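Local coordinates for protein nigritoxine (PDB 5M41) that acts as a toxin of Vibrio nigripulchritudo against crustaceans and insects, at residues Thr33-Ala36 / Gln37-Tyr41; Thr443-Phe446 / Phe447-Ala451; Asp687-Ala690 / Leu691-Val695. One frame throughout, in Å; residues are numbered along the deposited sequence.

All three contacts are local, each the first turns of a helix with its N-cap residue; none closes a long loop, and in the chain they follow one another without nesting or crossing. Contact 1 opens helix 34-54, which packs among helices 177-191, 206-215 and 253-264. Far along the chain, contact 2 starts helix 444-457, laid on strands 328-336 and 340-348 of an antiparallel sheet. Contact 3 begins helix 688-704 beside helices 603-614 and 667-676. Contacts 2 and 3 are neighbours, centres about 16 Å apart, yet do not touch. Contact 1 lies about 53 Å from contact 3, centre to centre, across the middle of this elongated molecule.

Contact 1. Residues Thr33-Ala36 / Gln37-Tyr41; sequences TKEA and QQNLY
Gln37 N donates to Thr33 O at 3.0 Å and Gln38 N to Lys34 O at 2.9 Å, the opening pair of i to i+4 bonds in helix 34-54. Asn39 N on Glu35 O and Leu40 N on Ala36 O continue the ladder. Before this turn, Thr33 OG1 accepts from Ala36 N at 3.1 Å, with the N-H pointing nearly straight at the oxygen. The threonine OG1 stands between the backbone N and the carbonyl carbon (chi1 62°), which turns it back toward Ala36 N.

Gln37 sends CG past Thr33 O at 3.4 Å, and its OE1 comes up across the Lys34 chain, 4.1 Å from Lys34 CD. Its NE2 is hydrogen-bonded to Tyr29 O, near the end of helix 22-30, which fixes that end of the amide. Gln38, extended beyond CG, lays that carbon 3.3 Å from Lys34 O. The lysine, bent at chi2 and chi3, brings NZ across to within 3.7 Å of Gln38 NE2; the same ammonium also has a weak, long ion pair with Glu183 of helix 177-191. Asn39 CG lies 3.2 Å from Glu35 O. Ala36 and Leu40 are buried, Ala36 against Thr265 and Leu40 against Val206, Leu207 and Leu261. The arrangement is a threonine N-cap at the start of an amphipathic alpha-helix packed against helices 177-191, 206-215 and 253-264.

Contact 2. Residues Thr443-Phe446 / Phe447-Ala451; sequences TKSF and FERVA
Phe446 turns its edge onto the face of Phe447, its neighbour in sequence, in a T-shaped pair with ring centroids 5.1 Å apart and planes at 79°. Phe446 CD2 stands over the centre of the Phe447 ring. Different first torsions bring the rings together: Phe446 CG lies anti to its own backbone N (chi1 172°), whereas Phe447 CG lies anti to its carbonyl carbon (chi1 -69°). One turn on, Val450 CG2 sits over a face of the Phe446 ring, 4.1 Å from Phe446 CE2.

On another flank Arg449 folds back along the helix, bent at chi3, and lays a guanidinium face over the backbone joining Ser445 to Phe446. Its NH1 is 3.4 Å from Phe446 CA. Lys444 NZ and Glu448 OE2 form a long salt bridge of 3.8 Å on the exposed side.

Beneath these, Arg449 N binds Ser445 O at 2.7 Å and Val450 N binds Phe446 O, while Thr443 OG1 caps Phe446 N at 3.2 Å. Farther out, Asp288 takes Arg449 NH1 in a salt bridge, Glu281 bonds Ser445 OG, and strand 328-336 meets both phenylalanines through Ala334. The helix start is thus divided chemically: aromatic and aliphatic groups seat it on the sheet, and Asp288 probably offsets the arginine's charge, while Glu281 holds the serine hydroxyl beside it.

Contact 3. Residues Asp687-Ala690 / Leu691-Val695; sequences DEFA and LNNIV
Asp687 O takes Leu691 N at 3.1 Å in the first turn of helix 688-704, and the same aspartate is the helix's N-cap: OD1 accepts from Ala690 N at 3.0 Å, met from well above the carboxylate plane. The other carboxylate oxygen, OD2, is salt-bridged to Lys613 of helix 603-614, so the cap also ties two helices together. The carboxylate's negative charge probably complements the positive end of the helix dipole.

Glu688 O receives Asn692 N at 2.9 Å, and Asn692 CG settles against that same oxygen, 3.1 Å away. Phe689 follows, its CG anti to the backbone N (chi1 -176°), which brings one ring face under the Asn693 amide. Phe689 O is gripped twice, by Asn693 N at 3.2 Å and, weakly, by Asn693 ND2 at 3.0 Å with a bent angle of 126°. Asn578 fixes the amide's other end through OD1. Held so, Asn693 ND2 hangs over the centre of the Phe689 ring, 3.6 Å from Phe689 CZ, the amide and ring planes 79° apart.

Ala690 comes last; its methyl group touches Tyr580 and Tyr609, and Ile694 also packs on Tyr609. Ala690 O closes the turn by accepting Ile694 N at 3.0 Å.

Contact 1. Residues Thr33-Ala36 / Gln37-Tyr41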
loop_
_atom_site.group_PDB
_atom_site.type_symbol
_atom_site.label_atom_id
_atom_site.label_comp_id
_atom_site.label_asym_id
_atom_site.label_seq_id
_atom_site.Cartn_x
_atom_site.Cartn_y
_atom_site.Cartn_z
ATOM N N THR A 33 5.528 -28.645 11.322
ATOM C CA THR A 33 5.343 -29.711 12.326
ATOM C C THR A 33 6.021 -30.986 11.789
ATOM O O THR A 33 6.241 -31.110 10.580
ATOM C CB THR A 33 3.850 -30.035 12.549
ATOM O OG1 THR A 33 3.308 -30.507 11.320
ATOM C CG2 THR A 33 3.036 -28.756 13.030
ATOM N N LYS A 34 6.346 -31.922 12.677
ATOM C CA LYS A 34 6.865 -33.241 12.267
ATOM C C LYS A 34 5.980 -33.918 11.214
ATOM O O LYS A 34 6.481 -34.446 10.204
ATOM C CB LYS A 34 7.017 -34.154 13.483
ATOM C CG LYS A 34 8.366 -34.048 14.189
ATOM C CD LYS A 34 9.356 -35.094 13.656
ATOM C CE LYS A 34 9.311 -36.404 14.438
ATOM N NZ LYS A 34 9.766 -37.538 13.590
ATOM N N GLU A 35 4.669 -33.856 11.426
ATOM C CA GLU A 35 3.694 -34.408 10.472
ATOM C C GLU A 35 3.839 -33.811 9.056
ATOM O O GLU A 35 3.844 -34.547 8.056
ATOM C CB GLU A 35 2.263 -34.194 11.011
ATOM C CG GLU A 35 1.173 -34.797 10.127
ATOM C CD GLU A 35 -0.276 -34.396 10.508
ATOM O OE1 GLU A 35 -0.527 -33.720 11.548
ATOM O OE2 GLU A 35 -1.186 -34.754 9.730
ATOM N N ALA A 36 3.922 -32.482 8.983
ATOM C CA ALA A 36 4.130 -31.753 7.716
ATOM C C ALA A 36 5.482 -32.093 7.057
ATOM O O ALA A 36 5.561 -32.191 5.838
ATOM C CB ALA A 36 4.021 -30.252 7.935
ATOM N N GLN A 37 6.541 -32.237 7.855
ATOM C CA GLN A 37 7.849 -32.692 7.318
ATOM C C GLN A 37 7.784 -34.116 6.723
ATOM O O GLN A 37 8.358 -34.357 5.670
ATOM C CB GLN A 37 8.980 -32.617 8.376
ATOM C CG GLN A 37 9.210 -31.208 8.962
ATOM C CD GLN A 37 10.096 -31.219 10.206
ATOM O OE1 GLN A 37 10.163 -32.216 10.918
ATOM N NE2 GLN A 37 10.771 -30.102 10.475
ATOM N N GLN A 38 7.120 -35.051 7.412
ATOM C CA GLN A 38 6.881 -36.397 6.884
ATOM C C GLN A 38 6.096 -36.343 5.572
ATOM O O GLN A 38 6.422 -37.053 4.588
ATOM C CB GLN A 38 6.133 -37.265 7.920
ATOM C CG GLN A 38 6.974 -37.497 9.175
ATOM C CD GLN A 38 6.237 -38.200 10.296
ATOM O OE1 GLN A 38 5.093 -38.605 10.144
ATOM N NE2 GLN A 38 6.891 -38.332 11.434
ATOM N N ASN A 39 5.057 -35.513 5.563
ATOM C CA ASN A 39 4.238 -35.332 4.370
ATOM C C ASN A 39 5.099 -34.800 3.219
ATOM O O ASN A 39 4.959 -35.228 2.078
ATOM C CB ASN A 39 3.127 -34.316 4.629
ATOM C CG ASN A 39 1.972 -34.873 5.450
ATOM O OD1 ASN A 39 1.092 -34.120 5.857
ATOM N ND2 ASN A 39 1.986 -36.143 5.729
ATOM N N LEU A 40 5.949 -33.822 3.518
ATOM C CA LEU A 40 6.882 -33.307 2.505
ATOM C C LEU A 40 7.712 -34.465 1.912
ATOM O O LEU A 40 7.837 -34.601 0.670
ATOM C CB LEU A 40 7.794 -32.249 3.141
ATOM C CG LEU A 40 8.789 -31.411 2.354
ATOM C CD1 LEU A 40 9.254 -30.217 3.217
ATOM C CD2 LEU A 40 10.016 -32.246 1.990
ATOM N N TYR A 41 8.327 -35.266 2.784
ATOM C CA TYR A 41 9.136 -36.383 2.271
ATOM C C TYR A 41 8.273 -37.392 1.513
ATOM O O TYR A 41 8.672 -37.907 0.458
ATOM C CB TYR A 41 9.905 -37.063 3.395
ATOM C CG TYR A 41 11.350 -36.558 3.478
ATOM C CD1 TYR A 41 12.274 -36.890 2.488
ATOM C CD2 TYR A 41 11.773 -35.727 4.520
ATOM C CE1 TYR A 41 13.588 -36.427 2.543
ATOM C CE2 TYR A 41 13.090 -35.270 4.582
ATOM C CZ TYR A 41 13.991 -35.628 3.589
ATOM O OH TYR A 41 15.316 -35.201 3.649
#

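Contact 2. Residues Thr443-Phe446 / Phe447-Ala451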
loop_
_atom_site.group_PDB
_atom_site.type_symbol
_atom_site.label_atom_id
_atom_site.label_comp_id
_atom_site.label_asym_id
_atom_site.label_seq_id
_atom_site.Cartn_x
_atom_site.Cartn_y
_atom_site.Cartn_z
ATOM N N THR A 443 1.837 3.845 7.160
ATOM C CA THR A 443 1.174 4.255 8.376
ATOM C C THR A 443 0.927 5.773 8.369
ATOM O O THR A 443 1.333 6.515 7.441
ATOM C CB THR A 443 2.056 3.946 9.593
ATOM O OG1 THR A 443 3.301 4.621 9.425
ATOM C CG2 THR A 443 2.315 2.415 9.756
ATOM N N LYS A 444 0.263 6.225 9.432
ATOM C CA LYS A 444 0.077 7.642 9.717
ATOM C C LYS A 444 1.411 8.381 9.682
ATOM O O LYS A 444 1.552 9.362 8.972
ATOM C CB LYS A 444 -0.583 7.797 11.088
ATOM C CG LYS A 444 -1.119 9.192 11.399
ATOM C CD LYS A 444 -1.306 9.353 12.910
ATOM C CE LYS A 444 -2.467 10.275 13.251
ATOM N NZ LYS A 444 -2.435 11.536 12.461
ATOM N N SER A 445 2.401 7.903 10.422
ATOM C CA SER A 445 3.646 8.648 10.534
ATOM C C SER A 445 4.441 8.633 9.218
ATOM O O SER A 445 5.077 9.631 8.864
ATOM C CB SER A 445 4.476 8.129 11.695
ATOM O OG SER A 445 4.678 6.743 11.538
ATOM N N PHE A 446 4.361 7.519 8.482
ATOM C CA PHE A 446 4.969 7.396 7.158
ATOM C C PHE A 446 4.603 8.600 6.282
ATOM O O PHE A 446 5.479 9.223 5.676
ATOM C CB PHE A 446 4.503 6.056 6.541
ATOM C CG PHE A 446 4.875 5.856 5.102
ATOM C CD1 PHE A 446 6.025 5.120 4.753
ATOM C CD2 PHE A 446 4.043 6.329 4.079
ATOM C CE1 PHE A 446 6.359 4.894 3.416
ATOM C CE2 PHE A 446 4.373 6.104 2.742
ATOM C CZ PHE A 446 5.536 5.387 2.408
ATOM N N PHE A 447 3.313 8.928 6.217
ATOM C CA PHE A 447 2.847 10.082 5.442
ATOM C C PHE A 447 3.282 11.437 6.040
ATOM O O PHE A 447 3.558 12.378 5.292
ATOM C CB PHE A 447 1.332 10.026 5.185
ATOM C CG PHE A 447 0.943 8.926 4.237
ATOM C CD1 PHE A 447 1.146 9.069 2.886
ATOM C CD2 PHE A 447 0.441 7.719 4.720
ATOM C CE1 PHE A 447 0.836 8.031 2.002
ATOM C CE2 PHE A 447 0.138 6.680 3.862
ATOM C CZ PHE A 447 0.329 6.839 2.495
ATOM N N GLU A 448 3.352 11.517 7.369
ATOM C CA GLU A 448 3.923 12.697 8.044
ATOM C C GLU A 448 5.366 12.859 7.589
ATOM O O GLU A 448 5.795 13.965 7.269
ATOM C CB GLU A 448 3.870 12.545 9.566
ATOM C CG GLU A 448 2.454 12.529 10.122
ATOM C CD GLU A 448 2.365 12.145 11.603
ATOM O OE1 GLU A 448 3.369 11.712 12.225
ATOM O OE2 GLU A 448 1.250 12.270 12.151
ATOM N N ARG A 449 6.102 11.749 7.520
ATOM C CA ARG A 449 7.497 11.806 7.079
ATOM C C ARG A 449 7.597 12.262 5.641
ATOM O O ARG A 449 8.403 13.143 5.324
ATOM C CB ARG A 449 8.209 10.480 7.277
ATOM C CG ARG A 449 8.436 10.136 8.743
ATOM C CD ARG A 449 8.982 8.722 8.853
ATOM N NE ARG A 449 8.369 8.003 9.962
ATOM C CZ ARG A 449 7.774 6.817 9.883
ATOM N NH1 ARG A 449 7.711 6.137 8.738
ATOM N NH2 ARG A 449 7.262 6.295 10.988
ATOM N N VAL A 450 6.746 11.695 4.786
ATOM C CA VAL A 450 6.692 12.091 3.382
ATOM C C VAL A 450 6.465 13.608 3.266
ATOM O O VAL A 450 7.169 14.271 2.498
ATOM C CB VAL A 450 5.628 11.290 2.587
ATOM C CG1 VAL A 450 5.332 11.933 1.234
ATOM C CG2 VAL A 450 6.059 9.830 2.398
ATOM N N ALA A 451 5.510 14.140 4.041
ATOM C CA ALA A 451 5.168 15.577 4.029
ATOM C C ALA A 451 6.321 16.487 4.472
ATOM O O ALA A 451 6.482 17.595 3.935
ATOM C CB ALA A 451 3.921 15.854 4.868
#

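Contact 3. Residues Asp687-Ala690 / Leu691-Val695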
loop_
_atom_site.group_PDB
_atom_site.type_symbol
_atom_site.label_atom_id
_atom_site.label_comp_id
_atom_site.label_asym_id
_atom_site.label_seq_id
_atom_site.Cartn_x
_atom_site.Cartn_y
_atom_site.Cartn_z
ATOM N N ASP A 687 -12.096 9.792 4.726
ATOM C CA ASP A 687 -11.108 10.679 4.101
ATOM C C ASP A 687 -10.712 11.787 5.088
ATOM O O ASP A 687 -11.235 12.911 5.046
ATOM C CB ASP A 687 -11.670 11.238 2.796
ATOM C CG ASP A 687 -10.651 12.016 1.974
ATOM O OD1 ASP A 687 -9.543 12.352 2.452
ATOM O OD2 ASP A 687 -10.984 12.312 0.807
ATOM N N GLU A 688 -9.781 11.450 5.977
ATOM C CA GLU A 688 -9.313 12.374 7.004
ATOM C C GLU A 688 -8.645 13.613 6.422
ATOM O O GLU A 688 -8.744 14.707 6.990
ATOM C CB GLU A 688 -8.309 11.673 7.915
ATOM C CG GLU A 688 -8.942 10.852 9.017
ATOM C CD GLU A 688 -7.891 10.207 9.907
ATOM O OE1 GLU A 688 -7.103 9.360 9.403
ATOM O OE2 GLU A 688 -7.851 10.550 11.110
ATOM N N PHE A 689 -7.942 13.433 5.314
ATOM C CA PHE A 689 -7.271 14.545 4.643
ATOM C C PHE A 689 -8.287 15.605 4.212
ATOM O O PHE A 689 -8.096 16.803 4.480
ATOM C CB PHE A 689 -6.437 14.031 3.465
ATOM C CG PHE A 689 -5.631 15.108 2.758
ATOM C CD1 PHE A 689 -4.407 15.535 3.276
ATOM C CD2 PHE A 689 -6.092 15.673 1.563
ATOM C CE1 PHE A 689 -3.650 16.506 2.610
ATOM C CE2 PHE A 689 -5.346 16.642 0.900
ATOM C CZ PHE A 689 -4.120 17.054 1.424
ATOM N N ALA A 690 -9.372 15.171 3.570
ATOM C CA ALA A 690 -10.415 16.075 3.147
ATOM C C ALA A 690 -11.062 16.748 4.331
ATOM O O ALA A 690 -11.146 17.973 4.365
ATOM C CB ALA A 690 -11.465 15.360 2.314
ATOM N N LEU A 691 -11.503 15.946 5.309
ATOM C CA LEU A 691 -12.200 16.488 6.489
ATOM C C LEU A 691 -11.370 17.480 7.324
ATOM O O LEU A 691 -11.896 18.523 7.728
ATOM C CB LEU A 691 -12.726 15.356 7.388
ATOM C CG LEU A 691 -13.757 15.731 8.447
ATOM C CD1 LEU A 691 -14.960 16.441 7.837
ATOM C CD2 LEU A 691 -14.210 14.486 9.185
ATOM N N ASN A 692 -10.106 17.144 7.605
ATOM C CA ASN A 692 -9.184 18.072 8.301
ATOM C C ASN A 692 -9.032 19.422 7.561
ATOM O O ASN A 692 -9.051 20.489 8.183
ATOM C CB ASN A 692 -7.791 17.440 8.477
ATOM C CG ASN A 692 -7.787 16.289 9.483
ATOM O OD1 ASN A 692 -8.753 16.086 10.222
ATOM N ND2 ASN A 692 -6.701 15.518 9.505
ATOM N N ASN A 693 -8.867 19.357 6.234
ATOM C CA ASN A 693 -8.784 20.563 5.418
ATOM C C ASN A 693 -10.073 21.388 5.398
ATOM O O ASN A 693 -10.008 22.605 5.369
ATOM C CB ASN A 693 -8.314 20.232 4.005
ATOM C CG ASN A 693 -6.817 20.078 3.929
ATOM O OD1 ASN A 693 -6.082 20.975 4.307
ATOM N ND2 ASN A 693 -6.358 18.947 3.433
ATOM N N ILE A 694 -11.239 20.729 5.424
ATOM C CA ILE A 694 -12.522 21.431 5.524
ATOM C C ILE A 694 -12.555 22.260 6.817
ATOM O O ILE A 694 -12.932 23.449 6.820
ATOM C CB ILE A 694 -13.693 20.435 5.503
ATOM C CG1 ILE A 694 -13.943 19.919 4.083
ATOM C CG2 ILE A 694 -14.960 21.027 6.134
ATOM C CD1 ILE A 694 -14.974 18.813 4.029
ATOM N N VAL A 695 -12.151 21.617 7.900
ATOM C CA VAL A 695 -12.183 22.182 9.228
ATOM C C VAL A 695 -11.116 23.283 9.349
ATOM O O VAL A 695 -11.402 24.411 9.792
ATOM C CB VAL A 695 -12.005 21.045 10.272
ATOM C CG1 VAL A 695 -11.649 21.588 11.644
ATOM C CG2 VAL A 695 -13.299 20.229 10.361
#